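Local coordinates for plu4264 (Photorhabdus luminescens subsp. laumondii, PDB 4MV2), which is a nickel-bound cupin protein of unknown function, built as a small beta barrel and paired with a second copy of itself, at residues I66-N70 with D71-P75; D108-S111 with T112-L116; M13-Y17 with D18-S22. All blocks are in the same frame, centred on the assembly; numbering follows the deposited sequence. Where two conformers were deposited one is given.

Contact 1 of 3, residues I66-N70 with D71-P75; sequences IIRIN and DEDFP
Arg-68 and Asp-73, a non-hydrogen-bonded pair on adjacent antiparallel strands, lie side by side and point the same way, their guanidinium and carboxylate planes nearly coplanar, 12° apart. The grip is side-on and twofold: Arg-68 NE reaches Asp-73 OD1 at 2.7 Å, almost straight, and Arg-68 NH2 reaches Asp-73 OD2 at 3.0 Å. Both carboxylate oxygens use their syn lone pairs, so the two bonds fix the rotation of both flat groups. The arginine leaves its backbone with CG opposite the N (chi1 -178°) and then bends at chi3, which brings the edge of the guanidinium round to the acid. On the same face, Ile-66 CG2 packs 3.7 Å from Asp-73 CG, and His-91 and Ile-93 of strand 90-94 touch the arginine from its other neighbouring strand.

Ile-67, Ile-69, Glu-72 and Phe-74 occupy the opposite face. The side chains of Ile-69 and Phe-74 meet at about a right angle, with Ile-69 CD1, in the conformer given, 4.1 Å from Phe-74 CD1, while the Ile-67 carbonyl oxygen sits in plane at the ring edge. Ile-5 of the second subunit packs on Phe-74 and Ile-4 of that subunit on Ile-69. Nearer the turn, in the conformer given for Glu-72, one water donates to both Ile-69 O (2.8 Å) and Glu-72 OE1 (2.6 Å).

Paired backbone bonds join Ile-67 with Phe-74 and Ile-69 with Glu-72. Asn-70 and Asp-71, both with positive phi, form the corner, and Asn-70 OD1 accepts from Glu-89 N. This is a two-residue beta hairpin closed by a type I' turn, at the edge of the smaller sheet of the cupin barrel.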
# COMPACT_ATOMS: atom_id res chain seq x y z
N ILE A 66 -12.80 -13.29 -3.20
CA ILE A 66 -13.95 -12.48 -3.56
C ILE A 66 -14.07 -11.35 -2.55
O ILE A 66 -14.10 -11.61 -1.36
CB ILE A 66 -15.23 -13.30 -3.49
CG1 ILE A 66 -15.16 -14.44 -4.50
CG2 ILE A 66 -16.44 -12.44 -3.78
CD1 ILE A 66 -16.25 -15.47 -4.29
N ILE A 67 -14.15 -10.11 -3.04
CA ILE A 67 -14.47 -9.00 -2.15
C ILE A 67 -15.96 -8.77 -2.31
O ILE A 67 -16.42 -8.40 -3.38
CB ILE A 67 -13.69 -7.72 -2.45
CG1 ILE A 67 -12.21 -7.99 -2.71
CG2 ILE A 67 -13.89 -6.74 -1.31
CD1 ILE A 67 -11.47 -8.60 -1.57
N ARG A 68 -16.73 -8.97 -1.24
CA ARG A 68 -18.16 -8.73 -1.26
C ARG A 68 -18.40 -7.36 -0.67
O ARG A 68 -18.07 -7.12 0.49
CB ARG A 68 -18.88 -9.80 -0.45
CG ARG A 68 -20.41 -9.62 -0.48
CD ARG A 68 -21.15 -10.85 -0.04
NE ARG A 68 -21.00 -11.91 -1.03
CZ ARG A 68 -21.37 -13.17 -0.85
NH1 ARG A 68 -21.86 -13.58 0.31
NH2 ARG A 68 -21.19 -14.05 -1.82
N ILE A 69 -18.97 -6.47 -1.48
CA ILE A 69 -19.23 -5.09 -1.09
C ILE A 69 -20.72 -4.86 -1.29
O ILE A 69 -21.22 -4.87 -2.42
CB ILE A 69 -18.39 -4.09 -1.92
CG1 ILE A 69 -16.90 -4.40 -1.76
CG2 ILE A 69 -18.71 -2.64 -1.51
CD1 ILE A 69 -16.01 -3.56 -2.64
N ASN A 70 -21.44 -4.69 -0.19
CA ASN A 70 -22.89 -4.60 -0.22
C ASN A 70 -23.47 -5.68 -1.10
O ASN A 70 -24.25 -5.40 -2.03
CB ASN A 70 -23.34 -3.24 -0.72
CG ASN A 70 -22.95 -2.12 0.21
OD1 ASN A 70 -22.80 -2.31 1.42
ND2 ASN A 70 -22.79 -0.93 -0.35
N ASP A 71 -23.13 -6.92 -0.83
CA ASP A 71 -23.75 -7.99 -1.66
C ASP A 71 -23.52 -7.94 -3.23
O ASP A 71 -24.27 -8.56 -4.00
CB ASP A 71 -25.24 -8.07 -1.35
CG ASP A 71 -25.52 -8.38 0.10
OD1 ASP A 71 -24.94 -9.38 0.62
OD2 ASP A 71 -26.31 -7.63 0.72
N GLU A 72 -22.54 -7.15 -3.67
CA GLU A 72 -21.94 -7.29 -5.00
C GLU A 72 -20.60 -8.02 -4.78
O GLU A 72 -19.88 -7.69 -3.85
CB GLU A 72 -21.64 -5.93 -5.64
CG GLU A 72 -22.81 -5.19 -6.31
CD GLU A 72 -22.32 -4.04 -7.18
OE1 GLU A 72 -21.90 -3.00 -6.63
OE2 GLU A 72 -22.33 -4.20 -8.42
N ASP A 73 -20.29 -8.99 -5.64
CA ASP A 73 -19.04 -9.75 -5.53
C ASP A 73 -18.02 -9.30 -6.58
O ASP A 73 -18.31 -9.20 -7.75
CB ASP A 73 -19.34 -11.24 -5.71
CG ASP A 73 -20.00 -11.85 -4.49
OD1 ASP A 73 -20.06 -11.20 -3.44
OD2 ASP A 73 -20.50 -12.98 -4.59
N PHE A 74 -16.80 -9.09 -6.13
CA PHE A 74 -15.69 -8.69 -6.99
C PHE A 74 -14.59 -9.74 -6.83
O PHE A 74 -13.89 -9.74 -5.85
CB PHE A 74 -15.15 -7.33 -6.55
CG PHE A 74 -16.13 -6.20 -6.74
CD1 PHE A 74 -17.08 -5.91 -5.77
CD2 PHE A 74 -16.11 -5.44 -7.90
CE1 PHE A 74 -18.00 -4.87 -5.96
CE2 PHE A 74 -17.04 -4.42 -8.09
CZ PHE A 74 -17.99 -4.15 -7.11
N PRO A 75 -14.42 -10.64 -7.81
CA PRO A 75 -13.23 -11.49 -7.77
C PRO A 75 -11.98 -10.67 -7.98
O PRO A 75 -11.93 -9.80 -8.84
CB PRO A 75 -13.47 -12.44 -8.96
CG PRO A 75 -14.90 -12.32 -9.27
CD PRO A 75 -15.27 -10.96 -8.96
O HOH W 1 -21.19 -2.72 -4.18

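Contact 2 of 3, residues D108-S111 with T112-L116; sequences DKES and TLNFL
In the conformer given, Thr-112 OG1 stands 2.7 Å from two backbone carbonyl oxygens at once, Asp-108 O and Lys-109 O, so its single proton has two acceptors to choose from; the alternate conformer may differ. A chi1 of 46° sets this hydroxyl between the backbone N and the carbonyl carbon of its own residue, facing back down the first turn of the helix. Asp-108 O accepts the backbone N-H of Thr-112, and Lys-109 O that of Leu-113, whose CG rests 3.4 Å from the same Lys-109 O.

Asp-108 is the N-cap. Its OD1 takes the Ser-111 N-H at 2.9 Å, nearly along the C-O axis, and Ser-111 OG in return accepts from Asp-108 N at 2.9 Å: a capping box. Ser-111 OG is bonded to Pro-33 O as well. One turn on, Asn-114 ND2 comes within 3.5 Å of Glu-110 CG as the two side chains pass at a slant. Phe-115 leads away to meet Trp-107 of the second subunit edge-to-face. The box satisfies an N-H that the first turn cannot, and the negative carboxylate at the helix start would probably interact favourably with the helix dipole.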
# COMPACT_ATOMS: atom_id res chain seq x y z
N ASP A 108 -9.22 9.49 6.71
CA ASP A 108 -10.38 10.35 6.85
C ASP A 108 -9.91 11.74 7.18
O ASP A 108 -8.73 12.04 7.19
CB ASP A 108 -11.39 9.77 7.85
CG ASP A 108 -10.89 9.69 9.28
OD1 ASP A 108 -9.73 9.93 9.59
OD2 ASP A 108 -11.75 9.37 10.15
N LYS A 109 -10.87 12.61 7.40
CA LYS A 109 -10.55 14.01 7.78
C LYS A 109 -9.71 14.05 9.02
O LYS A 109 -8.70 14.78 9.06
CB LYS A 109 -11.84 14.79 8.01
CG LYS A 109 -12.56 15.11 6.72
CD LYS A 109 -13.92 15.79 6.96
CE LYS A 109 -14.97 14.81 7.49
NZ LYS A 109 -16.20 15.52 7.93
N GLU A 110 -10.08 13.27 10.03
CA GLU A 110 -9.33 13.24 11.29
C GLU A 110 -7.87 12.83 11.06
O GLU A 110 -6.95 13.47 11.56
CB GLU A 110 -9.98 12.28 12.29
CG GLU A 110 -9.20 12.09 13.61
CD GLU A 110 -9.87 11.13 14.60
OE1 GLU A 110 -10.07 9.93 14.27
OE2 GLU A 110 -10.20 11.57 15.72
N SER A 111 -7.64 11.74 10.34
CA SER A 111 -6.28 11.24 10.18
C SER A 111 -5.41 12.24 9.40
O SER A 111 -4.24 12.39 9.68
CB SER A 111 -6.28 9.85 9.55
OG SER A 111 -6.71 9.85 8.20
N THR A 112 -6.01 12.88 8.42
CA THR A 112 -5.29 13.84 7.61
C THR A 112 -4.93 15.10 8.41
O THR A 112 -3.80 15.56 8.40
CB THR A 112 -6.09 14.18 6.35
OG1 THR A 112 -7.46 14.42 6.71
CG2 THR A 112 -6.03 13.03 5.36
N LEU A 113 -5.90 15.63 9.14
CA LEU A 113 -5.67 16.80 9.97
C LEU A 113 -4.66 16.47 11.04
O LEU A 113 -3.81 17.29 11.35
CB LEU A 113 -6.98 17.26 10.61
CG LEU A 113 -7.90 18.00 9.65
CD1 LEU A 113 -9.27 18.17 10.29
CD2 LEU A 113 -7.30 19.35 9.27
N ASN A 114 -4.67 15.25 11.56
CA ASN A 114 -3.73 14.92 12.62
C ASN A 114 -2.31 14.88 12.07
O ASN A 114 -1.37 15.30 12.75
CB ASN A 114 -4.10 13.59 13.28
CG ASN A 114 -5.36 13.70 14.16
OD1 ASN A 114 -5.86 14.81 14.48
ND2 ASN A 114 -5.88 12.54 14.55
N PHE A 115 -2.14 14.38 10.84
CA PHE A 115 -0.85 14.45 10.17
C PHE A 115 -0.33 15.89 10.09
O PHE A 115 0.81 16.18 10.42
CB PHE A 115 -0.93 13.80 8.76
CG PHE A 115 0.23 14.14 7.87
CD1 PHE A 115 1.45 13.51 8.04
CD2 PHE A 115 0.12 15.11 6.89
CE1 PHE A 115 2.51 13.85 7.23
CE2 PHE A 115 1.17 15.46 6.11
CZ PHE A 115 2.36 14.83 6.27
N LEU A 116 -1.19 16.80 9.65
CA LEU A 116 -0.81 18.22 9.53
C LEU A 116 -0.51 18.83 10.88
O LEU A 116 0.46 19.57 11.02
CB LEU A 116 -1.91 18.96 8.82
CG LEU A 116 -2.14 18.56 7.35
CD1 LEU A 116 -3.42 19.15 6.77
CD2 LEU A 116 -0.97 18.93 6.46

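Contact 3 of 3, residues M13-Y17 with D18-S22; sequences MVHEY and DLDGS
The imidazole of His-15 has the carbonyl oxygen of Leu-19 over one face and two polar partners at its edge. On one side of that edge, ND1 donates to Asp-20 OD1 at 2.8 Å; the acceptor lies in the ring plane, but the donor comes in from above the carboxylate plane, and the two planes are 67° apart. On the other side, a water lies in the ring plane 2.7 Å from His-15 NE2 and donates to Asp-18 OD1, also at 2.7 Å, linking the ring to the turn. With CG opposite the backbone N (chi1 -169°), the ring swings across to the partner strand and along it, bringing NE2 to 3.6 Å from Asp-18 CA. The two oxygens of Asp-20 have separate partners, OD1 the histidine and OD2 Arg-42, with which it forms a salt bridge.

Selenomethionine Met-13 crosses Asp-20 at about a right angle, SE lying 4.0 Å from Asp-20 CB, and its terminal CE reaches to 4.1 Å from Ser-22 CB. Leu-19, on the face away from His-15 and Asp-20, curls toward the turn, its CD1 3.4 Å from Glu-16 O. Strand 35-41 touches both residues, Met-13 through Trp-38 and Ile-40, Leu-19 through Cys-39 and Val-41.

Backbone bonds pair Val-14 with Gly-21 and Glu-16 with Leu-19, and the Tyr-17 ring leaves the corner to meet that of His-50, a nickel ligand, with the planes at about 65°. The whole is a two-residue beta hairpin with a type I' turn, bordering the larger sheet of the cupin barrel beside its metal site.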
# COMPACT_ATOMS: atom_id res chain seq x y z
N MSE A 13 1.80 -11.40 13.62
CA MSE A 13 0.52 -10.83 13.17
C MSE A 13 -0.52 -11.00 14.28
O MSE A 13 -0.50 -11.96 15.04
CB MSE A 13 0.06 -11.51 11.90
CG MSE A 13 0.96 -11.13 10.70
SE MSE A 13 0.40 -11.99 9.10
CE MSE A 13 0.42 -10.47 7.94
N VAL A 14 -1.42 -10.04 14.35
CA VAL A 14 -2.51 -10.05 15.30
C VAL A 14 -3.77 -10.42 14.54
O VAL A 14 -4.09 -9.84 13.50
CB VAL A 14 -2.67 -8.68 15.96
CG1 VAL A 14 -3.96 -8.61 16.77
CG2 VAL A 14 -1.46 -8.36 16.82
N HIS A 15 -4.47 -11.41 15.06
CA HIS A 15 -5.72 -11.86 14.47
C HIS A 15 -6.84 -10.93 14.87
O HIS A 15 -7.11 -10.76 16.07
CB HIS A 15 -6.03 -13.29 14.95
CG HIS A 15 -7.15 -13.93 14.20
ND1 HIS A 15 -6.98 -14.54 12.97
CD2 HIS A 15 -8.45 -14.08 14.52
CE1 HIS A 15 -8.14 -14.99 12.55
NE2 HIS A 15 -9.05 -14.75 13.48
N GLU A 16 -7.41 -10.26 13.89
CA GLU A 16 -8.52 -9.35 14.10
C GLU A 16 -9.36 -9.30 12.84
O GLU A 16 -8.87 -9.55 11.75
CB GLU A 16 -8.03 -7.97 14.53
CG GLU A 16 -7.09 -7.32 13.57
CD GLU A 16 -6.76 -5.89 13.96
OE1 GLU A 16 -7.69 -5.13 14.29
OE2 GLU A 16 -5.58 -5.49 13.92
N TYR A 17 -10.65 -9.03 12.99
CA TYR A 17 -11.57 -9.05 11.86
C TYR A 17 -11.52 -10.39 11.13
O TYR A 17 -11.72 -10.45 9.93
CB TYR A 17 -11.29 -7.88 10.89
CG TYR A 17 -11.60 -6.54 11.53
CD1 TYR A 17 -12.89 -6.05 11.57
CD2 TYR A 17 -10.60 -5.79 12.14
CE1 TYR A 17 -13.19 -4.83 12.17
CE2 TYR A 17 -10.89 -4.57 12.74
CZ TYR A 17 -12.18 -4.10 12.74
OH TYR A 17 -12.49 -2.89 13.34
N ASP A 18 -11.23 -11.45 11.90
CA ASP A 18 -11.20 -12.81 11.41
C ASP A 18 -10.14 -13.02 10.32
O ASP A 18 -10.23 -13.94 9.49
CB ASP A 18 -12.58 -13.25 10.92
CG ASP A 18 -13.61 -13.25 12.04
OD1 ASP A 18 -13.25 -13.36 13.23
OD2 ASP A 18 -14.79 -13.13 11.72
N LEU A 19 -9.11 -12.18 10.33
CA LEU A 19 -7.95 -12.36 9.47
C LEU A 19 -6.69 -12.06 10.28
O LEU A 19 -6.78 -11.69 11.43
CB LEU A 19 -8.11 -11.51 8.21
CG LEU A 19 -8.25 -10.00 8.34
CD1 LEU A 19 -7.03 -9.28 8.93
CD2 LEU A 19 -8.59 -9.42 6.97
N ASP A 20 -5.53 -12.29 9.67
CA ASP A 20 -4.27 -12.04 10.33
C ASP A 20 -3.67 -10.77 9.76
O ASP A 20 -3.53 -10.62 8.54
CB ASP A 20 -3.32 -13.22 10.10
CG ASP A 20 -3.72 -14.42 10.91
OD1 ASP A 20 -4.34 -14.23 11.99
OD2 ASP A 20 -3.51 -15.56 10.45
N GLY A 21 -3.37 -9.82 10.64
CA GLY A 21 -2.90 -8.52 10.20
C GLY A 21 -1.59 -8.10 10.83
O GLY A 21 -1.24 -8.46 11.95
N SER A 22 -0.91 -7.22 10.11
CA SER A 22 0.27 -6.51 10.59
C SER A 22 0.03 -5.04 10.32
O SER A 22 0.17 -4.57 9.20
CB SER A 22 1.54 -6.99 9.89
OG SER A 22 2.69 -6.30 10.35
O HOH W 2 -11.63 -15.51 13.69

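In the fold
From the N terminus, contact 3 comes first and closes a tight hairpin at the edge of the larger sheet, where strand 19-23 leads on to strand 35-41. Contact 1 follows, another hairpin, bordering the smaller sheet with strand 90-94 on its inner side. Contact 2 comes last, starting the C-terminal helix 109-121 just after strand 100-107 of the larger sheet. The three lie in series, none nested or crossed, and none touches another: contacts 1 and 3 come within about 9 Å at their nearest atoms, contacts 1 and 2 about 17 Å. Contacts 1 and 2, with centres 29 Å apart, both meet the second subunit, while contact 3 borders the nickel site.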